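Local structure of uncharacterized protein (Shewanella amazonensis, 2QVP) at residues E78-W83 / Q254-N259; T175-Y180 / S244-Q249. The protein is a putative zinc-dependent hydrolase of the peptidase M14 family, probably acting as a metallocarboxypeptidase, though its substrate has not been established. All blocks are in the same frame, centred on the assembly; numbering follows the deposited sequence.

Contact 1: residues E78-W83 / Q254-N259; sequences ESAGPW and QRILAN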
loop_
_atom_site.group_PDB
_atom_site.type_symbol
_atom_site.label_atom_id
_atom_site.label_comp_id
_atom_site.label_asym_id
_atom_site.label_seq_id
_atom_site.Cartn_x
_atom_site.Cartn_y
_atom_site.Cartn_z
ATOM N N GLU A 78 6.405 8.884 2.334
ATOM C CA GLU A 78 5.724 7.899 3.167
ATOM C C GLU A 78 6.473 6.573 3.019
ATOM O O GLU A 78 5.898 5.520 2.719
ATOM C CB GLU A 78 4.262 7.817 2.718
ATOM C CG GLU A 78 3.536 9.180 2.721
ATOM C CD GLU A 78 2.098 9.129 2.195
ATOM O OE1 GLU A 78 1.577 8.054 1.887
ATOM O OE2 GLU A 78 1.488 10.203 2.061
ATOM N N SER A 79 7.769 6.654 3.286
ATOM C CA SER A 79 8.722 5.582 3.061
ATOM C C SER A 79 8.546 4.331 3.899
ATOM O O SER A 79 8.983 3.261 3.463
ATOM C CB SER A 79 10.151 6.133 3.244
ATOM O OG SER A 79 10.286 6.846 4.450
ATOM N N ALA A 80 7.880 4.415 5.046
ATOM C CA ALA A 80 7.682 3.219 5.884
ATOM C C ALA A 80 6.763 2.173 5.222
ATOM O O ALA A 80 6.766 0.996 5.627
ATOM C CB ALA A 80 7.201 3.610 7.288
ATOM N N GLY A 81 5.988 2.586 4.211
ATOM C CA GLY A 81 5.181 1.662 3.430
ATOM C C GLY A 81 6.050 0.636 2.729
ATOM O O GLY A 81 5.938 -0.551 3.057
ATOM N N PRO A 82 6.882 1.071 1.745
ATOM C CA PRO A 82 7.824 0.198 1.042
ATOM C C PRO A 82 8.787 -0.581 1.939
ATOM O O PRO A 82 8.964 -1.764 1.735
ATOM C CB PRO A 82 8.600 1.176 0.148
ATOM C CG PRO A 82 7.634 2.196 -0.166
ATOM C CD PRO A 82 6.869 2.414 1.126
ATOM N N TRP A 83 9.376 0.075 2.935
ATOM C CA TRP A 83 10.292 -0.607 3.829
ATOM C C TRP A 83 9.551 -1.617 4.667
ATOM O O TRP A 83 10.093 -2.680 4.929
ATOM C CB TRP A 83 11.087 0.361 4.704
ATOM C CG TRP A 83 12.087 1.156 3.924
ATOM C CD1 TRP A 83 12.016 2.467 3.609
ATOM C CD2 TRP A 83 13.320 0.673 3.353
ATOM N NE1 TRP A 83 13.110 2.845 2.884
ATOM C CE2 TRP A 83 13.929 1.765 2.705
ATOM C CE3 TRP A 83 13.946 -0.578 3.306
ATOM C CZ2 TRP A 83 15.137 1.652 2.021
ATOM C CZ3 TRP A 83 15.153 -0.687 2.643
ATOM C CH2 TRP A 83 15.738 0.425 2.017
ATOM N N GLN A 254 9.655 1.852 13.980
ATOM C CA GLN A 254 8.327 1.559 14.536
ATOM C C GLN A 254 7.248 1.607 13.438
ATOM O O GLN A 254 6.393 0.705 13.333
ATOM C CB GLN A 254 8.006 2.490 15.709
ATOM C CG GLN A 254 8.857 2.154 16.944
ATOM C CD GLN A 254 8.514 0.781 17.527
ATOM O OE1 GLN A 254 7.393 0.561 17.992
ATOM N NE2 GLN A 254 9.477 -0.148 17.494
ATOM N N ARG A 255 7.324 2.627 12.593
ATOM C CA ARG A 255 6.423 2.704 11.436
ATOM C C ARG A 255 6.610 1.527 10.475
ATOM O O ARG A 255 5.628 1.028 9.925
ATOM C CB ARG A 255 6.628 4.003 10.679
ATOM C CG ARG A 255 6.161 5.271 11.408
ATOM C CD ARG A 255 6.515 6.417 10.502
ATOM N NE ARG A 255 7.825 6.929 10.705
ATOM C CZ ARG A 255 8.546 7.594 9.809
ATOM N NH1 ARG A 255 8.164 7.790 8.536
ATOM N NH2 ARG A 255 9.727 8.001 10.204
ATOM N N ILE A 256 7.864 1.099 10.271
ATOM C CA ILE A 256 8.158 -0.077 9.435
ATOM C C ILE A 256 7.477 -1.328 10.031
ATOM O O ILE A 256 6.798 -2.081 9.308
ATOM C CB ILE A 256 9.682 -0.291 9.210
ATOM C CG1 ILE A 256 10.240 0.791 8.276
ATOM C CG2 ILE A 256 9.966 -1.685 8.623
ATOM C CD1 ILE A 256 11.762 0.802 8.155
ATOM N N LEU A 257 7.603 -1.514 11.346
ATOM C CA LEU A 257 7.002 -2.688 11.991
ATOM C C LEU A 257 5.488 -2.665 11.952
ATOM O O LEU A 257 4.882 -3.710 11.741
ATOM C CB LEU A 257 7.517 -2.858 13.419
ATOM C CG LEU A 257 9.009 -3.162 13.528
ATOM C CD1 LEU A 257 9.540 -2.977 14.971
ATOM C CD2 LEU A 257 9.285 -4.563 12.988
ATOM N N ALA A 258 4.898 -1.482 12.148
ATOM C CA ALA A 258 3.458 -1.293 12.131
ATOM C C ALA A 258 2.878 -1.571 10.773
ATOM O O ALA A 258 1.821 -2.197 10.656
ATOM C CB ALA A 258 3.109 0.140 12.569
ATOM N N ASN A 259 3.552 -1.083 9.734
ATOM C CA ASN A 259 3.147 -1.377 8.370
ATOM C C ASN A 259 3.110 -2.887 8.095
ATOM O O ASN A 259 2.095 -3.416 7.625
ATOM C CB ASN A 259 4.037 -0.622 7.368
ATOM C CG ASN A 259 3.547 0.793 7.132
ATOM O OD1 ASN A 259 2.634 0.995 6.358
ATOM N ND2 ASN A 259 4.164 1.772 7.778
#
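Ala-80 sets its methyl group into the notch between Arg-255 and Asn-259, one turn apart on their helix: CB lies 3.5 Å from Arg-255 CB and 3.6 Å from Asn-259 ND2. Ala-80 CB also reaches Ile-256 CG1, at 4.3 Å. A turn on from Ala-80, Trp-83 CB meets the tip of the Ile-256 chain, CD1, at 3.5 Å, while the CG2 branch of Ile-256 touches the Trp-83 carbonyl. The indole leads away from this contact, into a cluster of Phe-17, Phe-27 and Phe-113, and NE1 bonds to the carbonyl of Ser-21.

The amide of Asn-259 is turned back on its own helix. ND2 donates to Arg-255 O at 2.7 Å and 155°, from above the carbonyl plane, while the helical N-H of Asn-259 meets that same oxygen from the opposite face. ND2 probably also bonds to Thr-246 OG1, which would fix the rotation of the amide; Asn-259 OD1 then lies 3.9 Å from Gly-81 CA. Arg-255 bends at chi3 (-88°), and NH1 forms a salt bridge with Glu-170, whose OE2 also accepts from the N-H of Ala-80.

The buried seam thus joins the start of helix 80-91, which follows strand 67-72 after a loop, to helix 252-270, beside the end of the central strand 165-171.

Contact 2: residues T175-Y180 / S244-Q249; sequences TDTYVY and SETPGQ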
loop_
_atom_site.group_PDB
_atom_site.type_symbol
_atom_site.label_atom_id
_atom_site.label_comp_id
_atom_site.label_asym_id
_atom_site.label_seq_id
_atom_site.Cartn_x
_atom_site.Cartn_y
_atom_site.Cartn_z
ATOM N N THR A 175 1.210 12.213 14.582
ATOM C CA THR A 175 1.753 11.415 15.697
ATOM C C THR A 175 0.849 10.188 15.975
ATOM O O THR A 175 1.333 9.137 16.387
ATOM C CB THR A 175 1.822 12.263 16.996
ATOM O OG1 THR A 175 2.884 13.213 16.884
ATOM C CG2 THR A 175 2.056 11.408 18.236
ATOM N N ASP A 176 -0.462 10.334 15.721
ATOM C CA ASP A 176 -1.453 9.274 15.908
ATOM C C ASP A 176 -1.780 8.598 14.602
ATOM O O ASP A 176 -1.601 9.192 13.532
ATOM C CB ASP A 176 -2.740 9.847 16.491
ATOM C CG ASP A 176 -2.523 10.539 17.819
ATOM O OD1 ASP A 176 -1.599 10.161 18.580
ATOM O OD2 ASP A 176 -3.299 11.465 18.094
ATOM N N THR A 177 -2.294 7.375 14.711
ATOM C CA THR A 177 -2.574 6.520 13.555
ATOM C C THR A 177 -4.076 6.345 13.359
ATOM O O THR A 177 -4.876 6.558 14.270
ATOM C CB THR A 177 -1.806 5.152 13.671
ATOM O OG1 THR A 177 -1.747 4.492 12.389
ATOM C CG2 THR A 177 -2.434 4.250 14.691
ATOM N N TYR A 178 -4.441 5.986 12.135
ATOM C CA TYR A 178 -5.821 5.792 11.740
ATOM C C TYR A 178 -5.807 5.025 10.417
ATOM O O TYR A 178 -4.752 4.729 9.866
ATOM C CB TYR A 178 -6.561 7.135 11.591
ATOM C CG TYR A 178 -6.008 8.049 10.516
ATOM C CD1 TYR A 178 -4.871 8.805 10.749
ATOM C CD2 TYR A 178 -6.638 8.169 9.266
ATOM C CE1 TYR A 178 -4.343 9.623 9.778
ATOM C CE2 TYR A 178 -6.131 9.007 8.286
ATOM C CZ TYR A 178 -4.975 9.744 8.558
ATOM O OH TYR A 178 -4.411 10.582 7.616
ATOM N N VAL A 179 -6.989 4.663 9.960
ATOM C CA VAL A 179 -7.162 3.941 8.712
ATOM C C VAL A 179 -8.380 4.469 7.956
ATOM O O VAL A 179 -9.334 5.015 8.557
ATOM C CB VAL A 179 -7.337 2.424 8.948
ATOM C CG1 VAL A 179 -6.040 1.795 9.420
ATOM C CG2 VAL A 179 -8.513 2.170 9.940
ATOM N N TYR A 180 -8.284 4.357 6.629
ATOM C CA TYR A 180 -9.368 4.599 5.710
ATOM C C TYR A 180 -9.785 3.191 5.396
ATOM O O TYR A 180 -8.923 2.395 5.026
ATOM C CB TYR A 180 -8.937 5.261 4.395
ATOM C CG TYR A 180 -8.627 6.737 4.452
ATOM C CD1 TYR A 180 -7.344 7.177 4.747
ATOM C CD2 TYR A 180 -9.621 7.692 4.241
ATOM C CE1 TYR A 180 -7.056 8.531 4.833
ATOM C CE2 TYR A 180 -9.334 9.062 4.307
ATOM C CZ TYR A 180 -8.059 9.465 4.613
ATOM O OH TYR A 180 -7.772 10.799 4.653
ATOM N N SER A 244 -4.009 2.309 5.228
ATOM C CA SER A 244 -3.464 2.489 6.582
ATOM C C SER A 244 -2.619 3.765 6.618
ATOM O O SER A 244 -1.967 4.079 5.635
ATOM C CB SER A 244 -2.617 1.275 6.953
ATOM O OG SER A 244 -1.696 1.015 5.899
ATOM N N GLU A 245 -2.654 4.515 7.718
ATOM C CA GLU A 245 -1.901 5.777 7.820
ATOM C C GLU A 245 -0.993 5.778 9.049
ATOM O O GLU A 245 -1.427 6.120 10.135
ATOM C CB GLU A 245 -2.872 6.959 7.843
ATOM C CG GLU A 245 -3.675 7.139 6.547
ATOM C CD GLU A 245 -2.922 7.822 5.433
ATOM O OE1 GLU A 245 -1.770 8.270 5.605
ATOM O OE2 GLU A 245 -3.525 7.930 4.358
ATOM N N THR A 246 0.258 5.344 8.888
ATOM C CA THR A 246 1.202 5.372 10.008
ATOM C C THR A 246 1.690 6.823 10.216
ATOM O O THR A 246 1.796 7.586 9.253
ATOM C CB THR A 246 2.335 4.314 9.898
ATOM O OG1 THR A 246 2.985 4.383 8.617
ATOM C CG2 THR A 246 1.717 2.925 10.123
ATOM N N PRO A 247 1.968 7.221 11.482
ATOM C CA PRO A 247 2.296 8.627 11.723
ATOM C C PRO A 247 3.774 8.942 11.454
ATOM O O PRO A 247 4.627 8.342 12.104
ATOM C CB PRO A 247 1.960 8.788 13.205
ATOM C CG PRO A 247 1.660 7.380 13.740
ATOM C CD PRO A 247 2.096 6.431 12.716
ATOM N N GLY A 248 4.069 9.876 10.544
ATOM C CA GLY A 248 5.465 10.225 10.180
ATOM C C GLY A 248 6.358 10.860 11.237
ATOM O O GLY A 248 7.586 10.794 11.131
ATOM N N GLN A 249 5.746 11.431 12.276
ATOM C CA GLN A 249 6.480 12.035 13.396
ATOM C C GLN A 249 7.002 11.006 14.429
ATOM O O GLN A 249 7.569 11.378 15.446
ATOM C CB GLN A 249 5.586 13.060 14.079
ATOM C CG GLN A 249 5.128 14.197 13.181
ATOM C CD GLN A 249 6.246 15.153 12.822
ATOM O OE1 GLN A 249 6.759 15.874 13.680
ATOM N NE2 GLN A 249 6.607 15.188 11.541
HETATM O O HOH W 1 -0.980 9.001 10.685
#
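Glu-245, the predicted proton donor/acceptor, lays its CB and CG over one face of the Tyr-178 ring. Glu-245 CB stands 3.7 Å from the centroid of the Tyr-178 ring in a CH-pi contact, and Glu-245 CG is 3.5 Å from Tyr-178 CZ. A bend at chi2 (-80°) brings the carboxylate alongside the phenol oxygen, its plane only 13° from that of the ring; Glu-245 OE2 comes to the edge of the Tyr-180 ring, 3.6 Å from Tyr-180 CE1. Were Tyr-178 replaced by an alanine, the Glu-245 methylenes would probably lose the surface they lie against and Asp-171 its phenol partner.

Beneath these side chains the backbones pair. Glu-245 N donates to Tyr-178 O at 3.0 Å, in an antiparallel hydrogen-bonded pair, and Val-179 follows opposite Ser-244 as a non-hydrogen-bonded pair. The strands belong to the mixed sheet of the M14-like catalytic domain, where 241-247 lies between 165-171 and 178-182.

Ahead of the strand, at Thr-177, a side chain makes the link instead of the backbone: OG1, anti to the backbone N (chi1 -163°), donates to Glu-245 O at 2.8 Å from above the carbonyl plane. A water donates to that oxygen too, and to Asp-176 O. Further along, the Pro-247 ring packs against the Thr-175 carbonyl, with CG 3.2 Å from its O.

Farther out, Asp-171 bonds to Tyr-178 OH and pins the phenol, while His-169 and Asp-171 of strand 165-171 touch Glu-245; helix 190-200 covers Val-179 and Thr-177 on the other face.

In the fold
Both contacts are buried, but contact 2 runs out to the surface at Thr-175 and Gln-249, whereas every touching residue of contact 1 is buried. Contact 1 joins two helices by aliphatic packing, without a hydrogen bond between its two segments; contact 2 joins two strands by backbone and hydroxyl hydrogen bonds, with an aromatic face under the predicted catalytic glutamate. They meet directly, since strand 241-247 leads into helix 252-270: Ala-258 packs on the Thr-246 methyl, and the Arg-255 chain lies against Pro-247 O. The Glu-170 carboxylate bridges the two, OE2 serving contact 1 and its other oxygen, OE1, bonding to Thr-246 OG1.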